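Local coordinates for putative O-GlcNAcase nagJ (Clostridium perfringens, PDB 6PV5), which probably acts as a family 84 glycoside hydrolase with hexosaminidase activity, the chain here covering the N-terminal, catalytic and helical post-catalytic parts of a longer protein, at residues 417-429 against 451-464. Sequence-based numbering, arbitrary orientation.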
loop_
_atom_site.group_PDB
_atom_site.type_symbol
_atom_site.label_atom_id
_atom_site.label_comp_id
_atom_site.label_asym_id
_atom_site.label_seq_id
_atom_site.Cartn_x
_atom_site.Cartn_y
_atom_site.Cartn_z
ATOM N N LEU A 417 -7.725 -3.930 -7.503
ATOM C CA LEU A 417 -6.971 -2.910 -8.212
ATOM C C LEU A 417 -7.469 -1.525 -7.808
ATOM O O LEU A 417 -7.208 -0.559 -8.521
ATOM C CB LEU A 417 -7.135 -3.116 -9.732
ATOM C CG LEU A 417 -6.610 -4.453 -10.283
ATOM C CD1 LEU A 417 -6.956 -4.589 -11.772
ATOM C CD2 LEU A 417 -5.095 -4.538 -10.090
ATOM N N GLY A 418 -8.168 -1.423 -6.671
ATOM C CA GLY A 418 -8.709 -0.134 -6.254
ATOM C C GLY A 418 -7.879 0.621 -5.211
ATOM O O GLY A 418 -6.888 0.113 -4.675
ATOM N N PRO A 419 -8.292 1.860 -4.845
ATOM C CA PRO A 419 -7.610 2.619 -3.797
ATOM C C PRO A 419 -7.996 2.108 -2.413
ATOM O O PRO A 419 -9.075 1.536 -2.218
ATOM C CB PRO A 419 -8.142 4.048 -4.009
ATOM C CG PRO A 419 -9.554 3.814 -4.516
ATOM C CD PRO A 419 -9.435 2.595 -5.422
ATOM N N ILE A 420 -7.079 2.296 -1.456
ATOM C CA ILE A 420 -7.409 2.210 -0.034
ATOM C C ILE A 420 -8.667 3.041 0.205
ATOM O O ILE A 420 -8.741 4.194 -0.176
ATOM C CB ILE A 420 -6.225 2.746 0.794
ATOM C CG1 ILE A 420 -4.923 1.982 0.507
ATOM C CG2 ILE A 420 -6.570 2.777 2.279
ATOM C CD1 ILE A 420 -5.012 0.467 0.594
ATOM N N TYR A 421 -9.676 2.458 0.828
ATOM C CA TYR A 421 -10.994 3.073 0.757
ATOM C C TYR A 421 -11.674 2.972 2.117
ATOM O O TYR A 421 -11.555 1.934 2.770
ATOM C CB TYR A 421 -11.824 2.331 -0.304
ATOM C CG TYR A 421 -13.072 3.046 -0.762
ATOM C CD1 TYR A 421 -13.017 4.084 -1.680
ATOM C CD2 TYR A 421 -14.316 2.672 -0.277
ATOM C CE1 TYR A 421 -14.168 4.730 -2.123
ATOM C CE2 TYR A 421 -15.476 3.311 -0.689
ATOM C CZ TYR A 421 -15.392 4.341 -1.610
ATOM O OH TYR A 421 -16.539 4.951 -2.011
ATOM N N ASP A 422 -12.373 4.048 2.528
ATOM C CA ASP A 422 -13.220 4.059 3.722
ATOM C C ASP A 422 -12.360 3.959 4.984
ATOM O O ASP A 422 -12.804 3.441 5.995
ATOM C CB ASP A 422 -14.204 2.883 3.766
ATOM C CG ASP A 422 -15.495 3.040 2.970
ATOM O OD1 ASP A 422 -15.868 4.205 2.677
ATOM O OD2 ASP A 422 -16.134 1.976 2.665
ATOM N N LEU A 423 -11.112 4.420 4.930
ATOM C CA LEU A 423 -10.353 4.539 6.167
ATOM C C LEU A 423 -10.476 5.974 6.683
ATOM O O LEU A 423 -10.328 6.926 5.930
ATOM C CB LEU A 423 -8.889 4.174 5.927
ATOM C CG LEU A 423 -8.586 2.717 5.552
ATOM C CD1 LEU A 423 -7.091 2.470 5.695
ATOM C CD2 LEU A 423 -9.379 1.715 6.391
ATOM N N ASP A 424 -10.796 6.121 7.965
ATOM C CA ASP A 424 -11.093 7.436 8.518
ATOM C C ASP A 424 -9.932 8.398 8.252
ATOM O O ASP A 424 -8.769 8.072 8.474
ATOM C CB ASP A 424 -11.435 7.312 10.007
ATOM C CG ASP A 424 -12.196 8.511 10.545
ATOM O OD1 ASP A 424 -11.609 9.601 10.584
ATOM O OD2 ASP A 424 -13.360 8.336 10.923
ATOM N N ARG A 425 -10.278 9.582 7.746
ATOM C CA ARG A 425 -9.354 10.682 7.498
ATOM C C ARG A 425 -8.554 11.049 8.754
ATOM O O ARG A 425 -7.418 11.492 8.639
ATOM C CB ARG A 425 -10.146 11.888 6.987
ATOM C CG ARG A 425 -9.328 13.148 6.752
ATOM C CD ARG A 425 -10.145 14.288 6.152
ATOM N NE ARG A 425 -11.138 13.842 5.175
ATOM C CZ ARG A 425 -10.907 13.560 3.891
ATOM N NH1 ARG A 425 -9.694 13.680 3.371
ATOM N NH2 ARG A 425 -11.907 13.172 3.122
ATOM N N ASN A 426 -9.122 10.820 9.946
ATOM C CA ASN A 426 -8.466 11.214 11.186
ATOM C C ASN A 426 -8.126 9.999 12.048
ATOM O O ASN A 426 -8.063 10.115 13.275
ATOM C CB ASN A 426 -9.332 12.194 11.990
ATOM C CG ASN A 426 -9.544 13.489 11.239
ATOM O OD1 ASN A 426 -10.672 13.828 10.892
ATOM N ND2 ASN A 426 -8.459 14.178 10.923
ATOM N N LEU A 427 -7.908 8.845 11.399
ATOM C CA LEU A 427 -7.476 7.617 12.055
ATOM C C LEU A 427 -6.190 7.842 12.837
ATOM O O LEU A 427 -5.953 7.151 13.833
ATOM C CB LEU A 427 -7.214 6.552 10.989
ATOM C CG LEU A 427 -7.587 5.129 11.378
ATOM C CD1 LEU A 427 -9.087 5.025 11.565
ATOM C CD2 LEU A 427 -7.114 4.141 10.319
ATOM N N ASP A 428 -5.348 8.761 12.335
ATOM C CA ASP A 428 -4.047 9.056 12.918
ATOM C C ASP A 428 -4.161 9.505 14.385
ATOM O O ASP A 428 -3.191 9.408 15.136
ATOM C CB ASP A 428 -3.218 9.990 12.031
ATOM C CG ASP A 428 -3.823 11.369 11.821
ATOM O OD1 ASP A 428 -5.025 11.538 12.076
ATOM O OD2 ASP A 428 -3.085 12.267 11.392
ATOM N N GLU A 429 -5.351 9.942 14.814
ATOM C CA GLU A 429 -5.557 10.330 16.207
ATOM C C GLU A 429 -5.413 9.127 17.136
ATOM O O GLU A 429 -5.039 9.298 18.290
ATOM C CB GLU A 429 -6.945 10.941 16.398
ATOM C CG GLU A 429 -7.116 12.272 15.694
ATOM C CD GLU A 429 -8.448 12.964 15.975
ATOM O OE1 GLU A 429 -9.125 12.577 16.953
ATOM O OE2 GLU A 429 -8.823 13.897 15.209
ATOM N N THR A 451 -1.709 3.819 -3.263
ATOM C CA THR A 451 -2.732 4.656 -2.648
ATOM C C THR A 451 -2.561 4.552 -1.134
ATOM O O THR A 451 -2.799 5.527 -0.422
ATOM C CB THR A 451 -4.164 4.370 -3.139
ATOM O OG1 THR A 451 -4.552 3.057 -2.730
ATOM C CG2 THR A 451 -4.343 4.501 -4.639
ATOM N N GLY A 452 -2.134 3.368 -0.679
ATOM C CA GLY A 452 -1.800 3.132 0.715
ATOM C C GLY A 452 -0.630 4.007 1.188
ATOM O O GLY A 452 -0.629 4.477 2.327
ATOM N N ALA A 453 0.366 4.208 0.312
ATOM C CA ALA A 453 1.502 5.083 0.601
ATOM C C ALA A 453 1.020 6.519 0.790
ATOM O O ALA A 453 1.537 7.241 1.639
ATOM C CB ALA A 453 2.531 5.019 -0.504
ATOM N N ASP A 454 0.052 6.919 -0.035
ATOM C CA ASP A 454 -0.473 8.273 -0.056
ATOM C C ASP A 454 -1.288 8.535 1.216
ATOM O O ASP A 454 -1.191 9.605 1.822
ATOM C CB ASP A 454 -1.242 8.514 -1.356
ATOM C CG ASP A 454 -1.698 9.944 -1.570
ATOM O OD1 ASP A 454 -0.954 10.860 -1.187
ATOM O OD2 ASP A 454 -2.793 10.132 -2.123
ATOM N N TYR A 455 -2.116 7.553 1.589
ATOM C CA TYR A 455 -2.971 7.644 2.751
ATOM C C TYR A 455 -2.108 7.663 4.011
ATOM O O TYR A 455 -2.372 8.457 4.904
ATOM C CB TYR A 455 -3.942 6.463 2.835
ATOM C CG TYR A 455 -4.689 6.420 4.148
ATOM C CD1 TYR A 455 -5.731 7.306 4.413
ATOM C CD2 TYR A 455 -4.323 5.527 5.138
ATOM C CE1 TYR A 455 -6.418 7.278 5.618
ATOM C CE2 TYR A 455 -5.002 5.483 6.346
ATOM C CZ TYR A 455 -6.027 6.380 6.594
ATOM O OH TYR A 455 -6.692 6.317 7.783
ATOM N N GLY A 456 -1.118 6.756 4.065
ATOM C CA GLY A 456 -0.211 6.620 5.187
ATOM C C GLY A 456 0.575 7.909 5.408
ATOM O O GLY A 456 0.801 8.321 6.550
ATOM N N TRP A 457 0.964 8.555 4.300
ATOM C CA TRP A 457 1.788 9.745 4.392
ATOM C C TRP A 457 0.931 10.963 4.738
ATOM O O TRP A 457 1.370 11.831 5.478
ATOM C CB TRP A 457 2.595 9.974 3.110
ATOM C CG TRP A 457 3.514 11.148 3.232
ATOM C CD1 TRP A 457 3.263 12.438 2.862
ATOM C CD2 TRP A 457 4.821 11.152 3.839
ATOM N NE1 TRP A 457 4.334 13.233 3.160
ATOM C CE2 TRP A 457 5.300 12.479 3.777
ATOM C CE3 TRP A 457 5.626 10.176 4.432
ATOM C CZ2 TRP A 457 6.542 12.845 4.293
ATOM C CZ3 TRP A 457 6.855 10.541 4.939
ATOM C CH2 TRP A 457 7.305 11.859 4.864
ATOM N N ASN A 458 -0.276 11.041 4.171
ATOM C CA ASN A 458 -1.078 12.251 4.246
ATOM C C ASN A 458 -2.543 11.837 4.285
ATOM O O ASN A 458 -3.251 11.963 3.279
ATOM C CB ASN A 458 -0.724 13.244 3.128
ATOM C CG ASN A 458 -1.362 14.623 3.243
ATOM O OD1 ASN A 458 -2.311 14.839 3.995
ATOM N ND2 ASN A 458 -0.879 15.573 2.455
ATOM N N SER A 459 -2.975 11.369 5.469
ATOM C CA SER A 459 -4.311 10.826 5.663
ATOM C C SER A 459 -5.350 11.936 5.651
ATOM O O SER A 459 -6.475 11.755 5.189
ATOM C CB SER A 459 -4.406 9.987 6.907
ATOM O OG SER A 459 -4.108 10.754 8.064
ATOM N N VAL A 460 -4.945 13.103 6.139
ATOM C CA VAL A 460 -5.838 14.245 6.218
ATOM C C VAL A 460 -6.293 14.678 4.826
ATOM O O VAL A 460 -7.473 14.949 4.622
ATOM C CB VAL A 460 -5.187 15.379 7.035
ATOM C CG1 VAL A 460 -5.643 16.769 6.605
ATOM C CG2 VAL A 460 -5.417 15.150 8.521
ATOM N N SER A 461 -5.376 14.753 3.861
ATOM C CA SER A 461 -5.814 15.253 2.564
ATOM C C SER A 461 -6.129 14.122 1.567
ATOM O O SER A 461 -6.557 14.393 0.449
ATOM C CB SER A 461 -4.852 16.267 2.007
ATOM O OG SER A 461 -3.561 15.698 1.858
ATOM N N TYR A 462 -5.976 12.857 1.984
ATOM C CA TYR A 462 -6.175 11.720 1.088
ATOM C C TYR A 462 -7.594 11.708 0.541
ATOM O O TYR A 462 -8.535 11.646 1.319
ATOM C CB TYR A 462 -6.000 10.400 1.841
ATOM C CG TYR A 462 -6.243 9.149 1.022
ATOM C CD1 TYR A 462 -5.288 8.695 0.115
ATOM C CD2 TYR A 462 -7.417 8.415 1.167
ATOM C CE1 TYR A 462 -5.478 7.531 -0.620
ATOM C CE2 TYR A 462 -7.628 7.247 0.446
ATOM C CZ TYR A 462 -6.654 6.816 -0.450
ATOM O OH TYR A 462 -6.841 5.688 -1.164
ATOM N N GLU A 463 -7.721 11.736 -0.790
ATOM C CA GLU A 463 -8.981 11.441 -1.465
ATOM C C GLU A 463 -8.779 10.226 -2.367
ATOM O O GLU A 463 -7.895 10.237 -3.226
ATOM C CB GLU A 463 -9.426 12.609 -2.342
ATOM C CG GLU A 463 -9.781 13.860 -1.568
ATOM C CD GLU A 463 -10.044 15.024 -2.506
ATOM O OE1 GLU A 463 -10.997 14.922 -3.312
ATOM O OE2 GLU A 463 -9.269 16.009 -2.465
ATOM N N ALA A 464 -9.598 9.191 -2.139
ATOM C CA ALA A 464 -9.383 7.862 -2.693
ATOM C C ALA A 464 -9.303 7.923 -4.217
ATOM O O ALA A 464 -8.350 7.429 -4.801
ATOM C CB ALA A 464 -10.465 6.912 -2.233
#
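The ring of Tyr462 meets Ile420 at its edge, where Tyr462 OH donates to Ile420 O (2.6 Å) along a lone pair of the oxygen, within the plane of the carbonyl. Tyr455 CB lies over one face of this ring and the backbone N of Ala464 over the opposite face, each displaced from the ring centre. The Tyr455 ring also works through its edge: Tyr455 OH donates to Asp424 O (2.8 Å), while Leu423 crosses this side chain at about a right angle, its CB 3.7 Å from Tyr455 CZ. Leu427 N, closing a type I turn, reaches Asp424 O from the other face of the carbonyl plane. Tyrosine suits both places because a rigid ring carries a hydroxyl donor out to a loop carbonyl. Arg425 extends, then bends at chi3 (-37°), bringing NH1 to Val460 O (2.8 Å) from above that carbonyl plane; the same NH1 makes a weak bond to Tyr462 O, so one long side chain serves two carbonyls. Thr451 OG1 accepts from Ile420 N (2.9 Å, 163°) and donates to Ser448 O in its own helix, a double role suited to a hydroxyl. Gly452 brings bare backbone against Ile420 CG1. The contact fastens the loop between the last two barrel strands, 399-403 and 431-436, to helix 446-457 and the turn leading into helix 464-476, within the (beta/alpha)8 fold of family 84 catalytic domains.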